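PDB 5NNP: N-terminal acetyltransferase-like protein from Chaetomium thermophilum, which probably serves as the TPR-type auxiliary subunit of an N-terminal acetyltransferase, a helical scaffold for the catalytic subunit. Local coordinates for residues K639-D642 against E646-A649; T512-F517 against A658-N663; D483-W488 against D518-D523. One frame throughout, in Å; residues are numbered along the deposited sequence.

Contact 1: K639-D642 against E646-A649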
ATOM      1  N   LYS A 639      28.505  -7.675   5.625  1.00104.40           N
ATOM      2  CA  LYS A 639      27.649  -8.815   5.954  1.00104.13           C
ATOM      3  C   LYS A 639      26.839  -9.281   4.740  1.00 99.68           C
ATOM      4  O   LYS A 639      26.454 -10.449   4.655  1.00100.64           O
ATOM      5  CB  LYS A 639      26.711  -8.468   7.122  1.00101.58           C
ATOM      6  CG  LYS A 639      27.438  -8.237   8.452  1.00 99.92           C
ATOM      7  CD  LYS A 639      26.518  -7.604   9.484  1.00 92.64           C
ATOM      8  CE  LYS A 639      27.322  -6.883  10.551  1.00 91.48           C
ATOM      9  NZ  LYS A 639      26.440  -6.023  11.390  1.00 92.62           N
ATOM     10  N   ASP A 640      26.585  -8.372   3.802  1.00 99.12           N
ATOM     11  CA  ASP A 640      25.868  -8.729   2.580  1.00 93.75           C
ATOM     12  C   ASP A 640      26.731  -9.601   1.685  1.00 97.20           C
ATOM     13  O   ASP A 640      27.755  -9.159   1.161  1.00 97.28           O
ATOM     14  CB  ASP A 640      25.429  -7.480   1.812  1.00 93.49           C
ATOM     15  CG  ASP A 640      24.466  -7.795   0.658  1.00 94.36           C
ATOM     16  OD1 ASP A 640      24.568  -8.874   0.033  1.00 81.31           O
ATOM     17  OD2 ASP A 640      23.595  -6.943   0.370  1.00101.20           O
ATOM     18  N   ASP A 641      26.309 -10.845   1.507  1.00101.40           N
ATOM     19  CA  ASP A 641      26.971 -11.740   0.570  1.00101.22           C
ATOM     20  C   ASP A 641      26.367 -11.577  -0.823  1.00 98.11           C
ATOM     21  O   ASP A 641      25.195 -11.208  -0.958  1.00104.92           O
ATOM     22  CB  ASP A 641      26.848 -13.187   1.037  1.00103.67           C
ATOM     23  CG  ASP A 641      27.641 -14.133   0.178  1.00105.59           C
ATOM     24  OD1 ASP A 641      27.361 -15.352   0.215  1.00109.17           O
ATOM     25  OD2 ASP A 641      28.545 -13.646  -0.535  1.00103.44           O
ATOM     26  N   ASP A 642      27.158 -11.857  -1.855  1.00 85.71           N
ATOM     27  CA  ASP A 642      26.693 -11.731  -3.241  1.00 70.31           C
ATOM     28  C   ASP A 642      26.035 -10.375  -3.530  1.00 63.36           C
ATOM     29  O   ASP A 642      24.846 -10.309  -3.853  1.00 61.72           O
ATOM     30  CB  ASP A 642      25.711 -12.857  -3.579  1.00 60.74           C
ATOM     31  CG  ASP A 642      25.521 -13.042  -5.077  1.00 61.57           C
ATOM     32  OD1 ASP A 642      26.495 -12.862  -5.830  1.00 71.31           O
ATOM     33  OD2 ASP A 642      24.401 -13.372  -5.506  1.00 58.40           O
ATOM     34  N   GLU A 646      26.211 -12.105  -8.522  1.00 52.70           N
ATOM     35  CA  GLU A 646      26.943 -13.062  -9.348  1.00 59.09           C
ATOM     36  C   GLU A 646      26.562 -14.518  -9.016  1.00 54.78           C
ATOM     37  O   GLU A 646      26.491 -15.364  -9.904  1.00 54.51           O
ATOM     38  CB  GLU A 646      28.454 -12.852  -9.207  1.00 65.88           C
ATOM     39  CG  GLU A 646      28.977 -11.556  -9.857  1.00 80.42           C
ATOM     40  CD  GLU A 646      28.778 -11.501 -11.380  1.00 90.40           C
ATOM     41  OE1 GLU A 646      28.731 -12.573 -12.028  1.00 92.01           O
ATOM     42  OE2 GLU A 646      28.667 -10.379 -11.929  1.00 95.39           O
ATOM     43  N   LYS A 647      26.292 -14.807  -7.747  1.00 54.54           N
ATOM     44  CA  LYS A 647      25.839 -16.144  -7.375  1.00 58.58           C
ATOM     45  C   LYS A 647      24.445 -16.425  -7.939  1.00 60.32           C
ATOM     46  O   LYS A 647      24.149 -17.551  -8.339  1.00 57.61           O
ATOM     47  CB  LYS A 647      25.865 -16.317  -5.856  1.00 59.48           C
ATOM     48  CG  LYS A 647      27.253 -16.066  -5.261  1.00 74.65           C
ATOM     49  CD  LYS A 647      27.337 -16.396  -3.772  1.00 78.97           C
ATOM     50  CE  LYS A 647      28.727 -16.078  -3.209  1.00 79.27           C
ATOM     51  NZ  LYS A 647      28.890 -16.534  -1.788  1.00 80.67           N
ATOM     52  N   LEU A 648      23.599 -15.395  -7.999  1.00 58.02           N
ATOM     53  CA  LEU A 648      22.283 -15.528  -8.628  1.00 53.65           C
ATOM     54  C   LEU A 648      22.376 -15.961 -10.090  1.00 61.04           C
ATOM     55  O   LEU A 648      21.724 -16.913 -10.520  1.00 59.74           O
ATOM     56  CB  LEU A 648      21.523 -14.216  -8.528  1.00 47.31           C
ATOM     57  CG  LEU A 648      21.310 -13.809  -7.077  1.00 52.65           C
ATOM     58  CD1 LEU A 648      20.752 -12.383  -6.977  1.00 45.03           C
ATOM     59  CD2 LEU A 648      20.402 -14.830  -6.386  1.00 40.23           C
ATOM     60  N   ALA A 649      23.200 -15.250 -10.852  1.00 67.47           N
ATOM     61  CA  ALA A 649      23.356 -15.518 -12.276  1.00 62.72           C
ATOM     62  C   ALA A 649      23.978 -16.883 -12.526  1.00 64.03           C
ATOM     63  O   ALA A 649      23.729 -17.494 -13.559  1.00 73.35           O
ATOM     64  CB  ALA A 649      24.188 -14.434 -12.920  1.00 62.58           C
TER
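The short helix 646-649 starts against a carboxylate from the loop just before it, that of D642, which accepts hydrogen bonds from the backbone N-H groups of K647 and L648. K647 N donates to D642 OD1 at 2.7 Å in a nearly straight bond (177°), but from above the carboxylate plane, 37° out of it. The second oxygen is held more loosely: L648 N reaches D642 OD2 at 3.3 Å, a weak and bent bond. D642 CG stands anti to the backbone N (chi1 -162°), which projects the carboxylate toward the helix. The K647 side chain runs the other way, its CG passing 3.5 Å from D642 CG, and stays extended to its amine. There NZ forms a salt bridge with D641 OD1 at 2.8 Å on the syn lone pair, and a weaker bond with D641 OD2, a charged pairing at the surface. With an alanine in place of D642, K647 N and L648 N would probably lose this acceptor and the loop would be less firmly tied to the helix. K508 binds D642 O, linking the loop to helix 503-523. Side-chain acceptance of first-turn amides, as by D642, is typical of helix N-termini.

Contact 2: T512-F517 against A658-N663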
ATOM      1  N   THR A 512      15.878  -7.786  -4.807  1.00 29.74           N
ATOM      2  CA  THR A 512      15.746  -6.739  -3.804  1.00 39.23           C
ATOM      3  C   THR A 512      14.295  -6.273  -3.633  1.00 40.43           C
ATOM      4  O   THR A 512      13.839  -6.058  -2.510  1.00 45.96           O
ATOM      5  CB  THR A 512      16.660  -5.551  -4.142  1.00 34.21           C
ATOM      6  OG1 THR A 512      18.013  -5.981  -4.017  1.00 38.62           O
ATOM      7  CG2 THR A 512      16.436  -4.376  -3.203  1.00 28.06           C
ATOM      8  N   VAL A 513      13.573  -6.120  -4.740  1.00 35.01           N
ATOM      9  CA  VAL A 513      12.150  -5.797  -4.685  1.00 34.82           C
ATOM     10  C   VAL A 513      11.342  -6.912  -3.989  1.00 36.51           C
ATOM     11  O   VAL A 513      10.384  -6.657  -3.272  1.00 37.66           O
ATOM     12  CB  VAL A 513      11.603  -5.561  -6.096  1.00 26.44           C
ATOM     13  CG1 VAL A 513      10.091  -5.506  -6.103  1.00 25.64           C
ATOM     14  CG2 VAL A 513      12.207  -4.295  -6.676  1.00 31.17           C
ATOM     15  N   PHE A 514      11.740  -8.152  -4.210  1.00 38.20           N
ATOM     16  CA  PHE A 514      11.109  -9.282  -3.553  1.00 40.08           C
ATOM     17  C   PHE A 514      11.283  -9.175  -2.020  1.00 46.42           C
ATOM     18  O   PHE A 514      10.337  -9.389  -1.260  1.00 47.07           O
ATOM     19  CB  PHE A 514      11.708 -10.584  -4.108  1.00 35.60           C
ATOM     20  CG  PHE A 514      11.078 -11.827  -3.577  1.00 40.09           C
ATOM     21  CD1 PHE A 514      11.528 -12.396  -2.385  1.00 32.26           C
ATOM     22  CD2 PHE A 514      10.045 -12.449  -4.274  1.00 43.84           C
ATOM     23  CE1 PHE A 514      10.958 -13.565  -1.891  1.00 32.80           C
ATOM     24  CE2 PHE A 514       9.457 -13.626  -3.783  1.00 40.21           C
ATOM     25  CZ  PHE A 514       9.909 -14.179  -2.588  1.00 37.88           C
ATOM     26  N   SER A 515      12.488  -8.814  -1.583  1.00 36.81           N
ATOM     27  CA  SER A 515      12.800  -8.658  -0.166  1.00 30.23           C
ATOM     28  C   SER A 515      12.083  -7.488   0.493  1.00 40.27           C
ATOM     29  O   SER A 515      11.714  -7.559   1.676  1.00 36.52           O
ATOM     30  CB  SER A 515      14.287  -8.484   0.018  1.00 29.13           C
ATOM     31  OG  SER A 515      14.920  -9.743  -0.067  1.00 52.94           O
ATOM     32  N   ILE A 516      11.904  -6.411  -0.265  1.00 38.66           N
ATOM     33  CA  ILE A 516      11.125  -5.286   0.215  1.00 34.59           C
ATOM     34  C   ILE A 516       9.716  -5.754   0.540  1.00 33.93           C
ATOM     35  O   ILE A 516       9.133  -5.312   1.535  1.00 35.66           O
ATOM     36  CB  ILE A 516      11.087  -4.135  -0.810  1.00 31.86           C
ATOM     37  CG1 ILE A 516      12.457  -3.466  -0.882  1.00 31.64           C
ATOM     38  CG2 ILE A 516      10.055  -3.109  -0.437  1.00 22.67           C
ATOM     39  CD1 ILE A 516      12.595  -2.506  -2.052  1.00 31.45           C
ATOM     40  N   PHE A 517       9.176  -6.671  -0.264  1.00 25.90           N
ATOM     41  CA  PHE A 517       7.823  -7.149   0.012  1.00 29.26           C
ATOM     42  C   PHE A 517       7.823  -8.065   1.232  1.00 30.40           C
ATOM     43  O   PHE A 517       6.868  -8.065   1.999  1.00 38.81           O
ATOM     44  CB  PHE A 517       7.195  -7.823  -1.212  1.00 23.18           C
ATOM     45  CG  PHE A 517       6.377  -6.869  -2.047  1.00 22.76           C
ATOM     46  CD1 PHE A 517       5.022  -6.707  -1.817  1.00 29.99           C
ATOM     47  CD2 PHE A 517       6.976  -6.077  -3.015  1.00 28.05           C
ATOM     48  CE1 PHE A 517       4.269  -5.803  -2.567  1.00 26.68           C
ATOM     49  CE2 PHE A 517       6.219  -5.155  -3.764  1.00 29.62           C
ATOM     50  CZ  PHE A 517       4.870  -5.030  -3.538  1.00 22.91           C
ATOM     51  N   ALA A 658      12.997 -19.505  -9.844  1.00 54.67           N
ATOM     52  CA  ALA A 658      11.871 -18.705 -10.289  1.00 43.68           C
ATOM     53  C   ALA A 658      10.604 -18.945  -9.473  1.00 43.63           C
ATOM     54  O   ALA A 658       9.729 -18.074  -9.408  1.00 41.57           O
ATOM     55  CB  ALA A 658      11.597 -18.974 -11.750  1.00 40.55           C
ATOM     56  N   MET A 659      10.508 -20.121  -8.854  1.00 45.76           N
ATOM     57  CA  MET A 659       9.278 -20.546  -8.185  1.00 44.32           C
ATOM     58  C   MET A 659       8.764 -19.594  -7.094  1.00 48.43           C
ATOM     59  O   MET A 659       7.564 -19.344  -7.019  1.00 55.35           O
ATOM     60  CB  MET A 659       9.467 -21.939  -7.590  1.00 41.90           C
ATOM     61  CG  MET A 659       9.750 -23.001  -8.637  1.00 40.90           C
ATOM     62  SD  MET A 659       8.658 -22.812 -10.055  1.00 59.67           S
ATOM     63  CE  MET A 659       7.052 -23.251  -9.387  1.00 41.96           C
ATOM     64  N   LYS A 660       9.643 -19.053  -6.256  1.00 36.86           N
ATOM     65  CA  LYS A 660       9.166 -18.153  -5.204  1.00 36.07           C
ATOM     66  C   LYS A 660       8.547 -16.870  -5.788  1.00 43.48           C
ATOM     67  O   LYS A 660       7.585 -16.324  -5.221  1.00 36.33           O
ATOM     68  CB  LYS A 660      10.293 -17.810  -4.213  1.00 34.39           C
ATOM     69  CG  LYS A 660      11.389 -16.882  -4.723  1.00 43.79           C
ATOM     70  CD  LYS A 660      12.246 -16.359  -3.564  1.00 49.21           C
ATOM     71  CE  LYS A 660      13.232 -15.281  -4.011  1.00 53.31           C
ATOM     72  NZ  LYS A 660      14.177 -14.851  -2.935  1.00 52.54           N
ATOM     73  N   PHE A 661       9.073 -16.405  -6.925  1.00 32.34           N
ATOM     74  CA  PHE A 661       8.464 -15.277  -7.624  1.00 35.11           C
ATOM     75  C   PHE A 661       7.120 -15.651  -8.247  1.00 43.26           C
ATOM     76  O   PHE A 661       6.125 -14.927  -8.112  1.00 43.63           O
ATOM     77  CB  PHE A 661       9.388 -14.752  -8.717  1.00 37.58           C
ATOM     78  CG  PHE A 661      10.699 -14.205  -8.215  1.00 39.86           C
ATOM     79  CD1 PHE A 661      11.805 -15.027  -8.076  1.00 39.62           C
ATOM     80  CD2 PHE A 661      10.832 -12.856  -7.919  1.00 35.92           C
ATOM     81  CE1 PHE A 661      13.016 -14.518  -7.635  1.00 40.48           C
ATOM     82  CE2 PHE A 661      12.035 -12.341  -7.477  1.00 36.09           C
ATOM     83  CZ  PHE A 661      13.132 -13.168  -7.335  1.00 35.59           C
ATOM     84  N   LEU A 662       7.107 -16.789  -8.936  1.00 45.56           N
ATOM     85  CA  LEU A 662       5.949 -17.242  -9.694  1.00 39.94           C
ATOM     86  C   LEU A 662       4.754 -17.604  -8.804  1.00 39.24           C
ATOM     87  O   LEU A 662       3.619 -17.229  -9.100  1.00 37.69           O
ATOM     88  CB  LEU A 662       6.339 -18.441 -10.555  1.00 42.80           C
ATOM     89  CG  LEU A 662       5.201 -19.035 -11.376  1.00 37.15           C
ATOM     90  CD1 LEU A 662       4.714 -18.002 -12.382  1.00 37.15           C
ATOM     91  CD2 LEU A 662       5.640 -20.338 -12.046  1.00 39.33           C
ATOM     92  N   ASN A 663       5.015 -18.340  -7.727  1.00 33.01           N
ATOM     93  CA  ASN A 663       3.978 -18.716  -6.763  1.00 32.31           C
ATOM     94  C   ASN A 663       3.124 -17.544  -6.284  1.00 36.31           C
ATOM     95  O   ASN A 663       1.899 -17.642  -6.197  1.00 40.58           O
ATOM     96  CB  ASN A 663       4.598 -19.392  -5.539  1.00 35.60           C
ATOM     97  CG  ASN A 663       5.210 -20.751  -5.849  1.00 47.59           C
ATOM     98  OD1 ASN A 663       4.818 -21.442  -6.801  1.00 55.62           O
ATOM     99  ND2 ASN A 663       6.174 -21.145  -5.029  1.00 51.32           N
TER
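The ring of F514 meets two consecutive residues of helix 654-668, K660 over one face and F661 from another direction. CG of F514 lies anti to the backbone N (chi1 -176°), and the ring projects from its helix toward the opposing one. K660 takes a less common torsion for a helix, with CG set between the backbone N and the carbonyl carbon (chi1 72°). From there the chain extends fully across F514: CD comes within 3.3 Å of F514 CZ, and CE rides over the face, 3.7 Å from the ring centroid, as a CH-pi contact. K660 NZ continues past the middle of the ring, 4.1 Å from the F514 centroid, in an off-centre cation-pi interaction. The aliphatic part of the lysine thus does the packing while its charge ends near the aromatic rim. F661, in turn, receives the edge of F514 on its face; the planes make 56° and the two ring centroids lie 5.0 Å apart. H511 adds a second edge-to-face partner for F661. Helix 554-572 completes the surroundings of the pair, with Y556 packing on F514 and donating its hydroxyl hydrogen to F661 O, and A563 touching F661, while L662 is turned to helix 673-685.

Contact 3: D483-W488 against D518-D523; sequences DMQCIW and DTWQED
The indole of W520 overlaps the side chains of Q485 and I487, meeting the first with its N-H and the second with its six-membered ring. W520 NE1 donates to Q485 OE1 at 2.9 Å, and the bond is almost straight at 175°. The oxygen lies in the plane of the indole, yet the donor stands 64° out of the carbonyl plane of the amide, away from its lone pairs. Q485 is extended beyond CG (chi2 173°), and this length carries the carboxamide past the indole toward helix 503-523. On its other side the amide nitrogen works through water: Q485 NE2 donates to a water at 3.0 Å, and that water donates to D523 OD2 at 2.6 Å. T519 CG2 packs more loosely, 4.1 Å from Q485 NE2. I487 CD1 approaches the benzene part of the indole at W520 CH2, 3.3 Å away, and supplies the apolar half of the contact. Q485 sits at the C-prime position of the Schellman motif closing helix 476-483, and C486 is the N-cap of helix 487-499, so the contact lies at the turn between two helices. A side chain and a backbone group of another protein chain also hydrogen-bond to Q485 OE1. Both ends of the buried amide therefore find polar partners, its oxygen shared between the indole and the partner chain and its nitrogen bonded to a water that reaches D523, while I487 packs its methyl against the six-membered ring.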
ATOM      1  N   ASP A 483      17.664   1.047   1.003  1.00 37.55           N
ATOM      2  CA  ASP A 483      17.203   1.383   2.348  1.00 40.68           C
ATOM      3  C   ASP A 483      15.804   2.003   2.391  1.00 34.48           C
ATOM      4  O   ASP A 483      14.962   1.610   3.192  1.00 30.06           O
ATOM      5  CB  ASP A 483      18.197   2.356   2.978  1.00 61.79           C
ATOM      6  CG  ASP A 483      18.798   1.839   4.253  1.00 75.59           C
ATOM      7  OD1 ASP A 483      18.120   1.943   5.302  1.00 75.80           O
ATOM      8  OD2 ASP A 483      19.957   1.360   4.203  1.00 83.05           O
ATOM      9  N   MET A 484      15.569   2.993   1.534  1.00 40.11           N
ATOM     10  CA  MET A 484      14.292   3.699   1.498  1.00 31.86           C
ATOM     11  C   MET A 484      13.262   2.999   0.642  1.00 34.49           C
ATOM     12  O   MET A 484      12.247   3.607   0.280  1.00 36.69           O
ATOM     13  CB  MET A 484      14.481   5.113   0.973  1.00 38.48           C
ATOM     14  CG  MET A 484      15.226   6.023   1.906  1.00 41.17           C
ATOM     15  SD  MET A 484      14.529   5.890   3.551  1.00 46.33           S
ATOM     16  CE  MET A 484      15.874   5.049   4.370  1.00 39.50           C
ATOM     17  N   GLN A 485      13.543   1.744   0.288  1.00 32.37           N
ATOM     18  CA  GLN A 485      12.558   0.869  -0.345  1.00 35.15           C
ATOM     19  C   GLN A 485      12.031   1.429  -1.673  1.00 35.99           C
ATOM     20  O   GLN A 485      10.834   1.324  -1.969  1.00 27.89           O
ATOM     21  CB  GLN A 485      11.401   0.614   0.630  1.00 33.76           C
ATOM     22  CG  GLN A 485      11.890   0.077   1.987  1.00 34.47           C
ATOM     23  CD  GLN A 485      10.787  -0.020   3.044  1.00 33.33           C
ATOM     24  OE1 GLN A 485       9.662   0.389   2.810  1.00 34.25           O
ATOM     25  NE2 GLN A 485      11.122  -0.564   4.214  1.00 30.12           N
ATOM     26  N   CYS A 486      12.926   2.010  -2.475  1.00 26.68           N
ATOM     27  CA  CYS A 486      12.512   2.654  -3.720  1.00 32.14           C
ATOM     28  C   CYS A 486      12.340   1.641  -4.861  1.00 39.66           C
ATOM     29  O   CYS A 486      13.293   1.350  -5.601  1.00 46.33           O
ATOM     30  CB  CYS A 486      13.523   3.739  -4.134  1.00 31.48           C
ATOM     31  SG  CYS A 486      12.946   4.804  -5.484  1.00 38.20           S
ATOM     32  N   ILE A 487      11.118   1.136  -5.018  1.00 31.77           N
ATOM     33  CA  ILE A 487      10.824   0.063  -5.966  1.00 32.79           C
ATOM     34  C   ILE A 487      10.823   0.503  -7.448  1.00 35.59           C
ATOM     35  O   ILE A 487      11.222  -0.261  -8.322  1.00 37.92           O
ATOM     36  CB  ILE A 487       9.459  -0.597  -5.629  1.00 38.85           C
ATOM     37  CG1 ILE A 487       9.542  -1.301  -4.268  1.00 39.39           C
ATOM     38  CG2 ILE A 487       9.043  -1.607  -6.707  1.00 30.57           C
ATOM     39  CD1 ILE A 487       8.229  -1.867  -3.771  1.00 35.83           C
ATOM     40  N   TRP A 488      10.369   1.714  -7.742  1.00 33.06           N
ATOM     41  CA  TRP A 488      10.346   2.152  -9.133  1.00 34.82           C
ATOM     42  C   TRP A 488      11.776   2.162  -9.670  1.00 37.81           C
ATOM     43  O   TRP A 488      12.049   1.609 -10.747  1.00 39.35           O
ATOM     44  CB  TRP A 488       9.668   3.526  -9.305  1.00 26.36           C
ATOM     45  CG  TRP A 488      10.537   4.745  -9.063  1.00 36.75           C
ATOM     46  CD1 TRP A 488      10.571   5.518  -7.935  1.00 32.86           C
ATOM     47  CD2 TRP A 488      11.485   5.334  -9.977  1.00 41.57           C
ATOM     48  NE1 TRP A 488      11.483   6.537  -8.085  1.00 30.95           N
ATOM     49  CE2 TRP A 488      12.055   6.448  -9.323  1.00 37.24           C
ATOM     50  CE3 TRP A 488      11.915   5.017 -11.272  1.00 42.91           C
ATOM     51  CZ2 TRP A 488      13.017   7.252  -9.928  1.00 41.29           C
ATOM     52  CZ3 TRP A 488      12.878   5.823 -11.870  1.00 38.61           C
ATOM     53  CH2 TRP A 488      13.416   6.924 -11.198  1.00 39.95           C
ATOM     54  N   ASP A 518       8.906  -8.791   1.465  1.00 30.71           N
ATOM     55  CA  ASP A 518       8.986  -9.594   2.677  1.00 34.31           C
ATOM     56  C   ASP A 518       8.953  -8.677   3.898  1.00 40.43           C
ATOM     57  O   ASP A 518       8.355  -9.005   4.914  1.00 43.04           O
ATOM     58  CB  ASP A 518      10.246 -10.461   2.699  1.00 35.30           C
ATOM     59  CG  ASP A 518      10.149 -11.676   1.774  1.00 45.49           C
ATOM     60  OD1 ASP A 518       9.025 -12.023   1.341  1.00 40.59           O
ATOM     61  OD2 ASP A 518      11.209 -12.285   1.489  1.00 49.36           O
ATOM     62  N   THR A 519       9.574  -7.511   3.774  1.00 36.73           N
ATOM     63  CA  THR A 519       9.665  -6.580   4.885  1.00 33.15           C
ATOM     64  C   THR A 519       8.308  -5.989   5.210  1.00 35.23           C
ATOM     65  O   THR A 519       7.911  -5.906   6.368  1.00 30.30           O
ATOM     66  CB  THR A 519      10.628  -5.451   4.579  1.00 33.00           C
ATOM     67  OG1 THR A 519      11.949  -5.977   4.470  1.00 34.74           O
ATOM     68  CG2 THR A 519      10.577  -4.384   5.685  1.00 23.22           C
ATOM     69  N   TRP A 520       7.614  -5.563   4.165  1.00 35.63           N
ATOM     70  CA  TRP A 520       6.276  -5.031   4.277  1.00 27.01           C
ATOM     71  C   TRP A 520       5.368  -6.036   4.981  1.00 37.51           C
ATOM     72  O   TRP A 520       4.520  -5.663   5.799  1.00 38.33           O
ATOM     73  CB  TRP A 520       5.762  -4.685   2.883  1.00 21.00           C
ATOM     74  CG  TRP A 520       6.439  -3.471   2.314  1.00 27.22           C
ATOM     75  CD1 TRP A 520       7.401  -2.721   2.920  1.00 30.26           C
ATOM     76  CD2 TRP A 520       6.183  -2.848   1.044  1.00 28.47           C
ATOM     77  NE1 TRP A 520       7.771  -1.677   2.106  1.00 31.36           N
ATOM     78  CE2 TRP A 520       7.038  -1.727   0.955  1.00 27.18           C
ATOM     79  CE3 TRP A 520       5.327  -3.135  -0.029  1.00 33.04           C
ATOM     80  CZ2 TRP A 520       7.065  -0.892  -0.172  1.00 27.31           C
ATOM     81  CZ3 TRP A 520       5.351  -2.295  -1.151  1.00 28.68           C
ATOM     82  CH2 TRP A 520       6.210  -1.189  -1.208  1.00 28.63           C
ATOM     83  N   GLN A 521       5.565  -7.318   4.686  1.00 37.59           N
ATOM     84  CA  GLN A 521       4.767  -8.338   5.345  1.00 38.38           C
ATOM     85  C   GLN A 521       5.139  -8.477   6.817  1.00 34.84           C
ATOM     86  O   GLN A 521       4.319  -8.850   7.643  1.00 42.88           O
ATOM     87  CB  GLN A 521       4.919  -9.691   4.656  1.00 43.75           C
ATOM     88  CG  GLN A 521       4.033 -10.756   5.286  1.00 42.49           C
ATOM     89  CD  GLN A 521       4.091 -12.093   4.578  1.00 47.40           C
ATOM     90  OE1 GLN A 521       4.744 -12.252   3.548  1.00 50.19           O
ATOM     91  NE2 GLN A 521       3.403 -13.068   5.137  1.00 57.01           N
ATOM     92  N   GLU A 522       6.382  -8.174   7.143  1.00 25.82           N
ATOM     93  CA  GLU A 522       6.861  -8.360   8.494  1.00 29.66           C
ATOM     94  C   GLU A 522       6.599  -7.087   9.310  1.00 37.56           C
ATOM     95  O   GLU A 522       6.571  -7.110  10.550  1.00 33.26           O
ATOM     96  CB  GLU A 522       8.341  -8.733   8.482  1.00 29.68           C
ATOM     97  CG  GLU A 522       8.904  -9.022   9.860  1.00 45.35           C
ATOM     98  CD  GLU A 522      10.334  -9.560   9.818  1.00 64.05           C
ATOM     99  OE1 GLU A 522      10.973  -9.620  10.898  1.00 69.24           O
ATOM    100  OE2 GLU A 522      10.814  -9.933   8.717  1.00 64.11           O
ATOM    101  N   ASP A 523       6.368  -5.990   8.593  1.00 28.44           N
ATOM    102  CA  ASP A 523       6.131  -4.689   9.209  1.00 33.50           C
ATOM    103  C   ASP A 523       4.877  -4.657  10.090  1.00 35.91           C
ATOM    104  O   ASP A 523       4.798  -3.878  11.034  1.00 35.30           O
ATOM    105  CB  ASP A 523       6.032  -3.599   8.130  1.00 27.26           C
ATOM    106  CG  ASP A 523       7.395  -3.095   7.695  1.00 30.01           C
ATOM    107  OD1 ASP A 523       8.367  -3.319   8.453  1.00 34.79           O
ATOM    108  OD2 ASP A 523       7.505  -2.477   6.610  1.00 29.15           O
TER
HETATM  109  O   HOH W   1       9.336  -0.655   6.582  1.00 36.71           O

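Overall arrangement
Helix 503-523 is the common element: contacts 2 and 3 use successive parts of it and touch directly, I516 packing on Q485 and F517 on I487, while contact 1 reaches it through L648 on L507 and H511. Contacts 2 and 3 are buried, their centres about 12 Å apart; contact 1 lies at the surface, with its centre about 16 Å from that of contact 2 and 19 Å from that of contact 3. The chemistry follows the depth. The exposed one relies on charges and backbone amides, contact 2 on aromatic faces and a lysine chain, and contact 3 on a shared amide and a water beside another subunit.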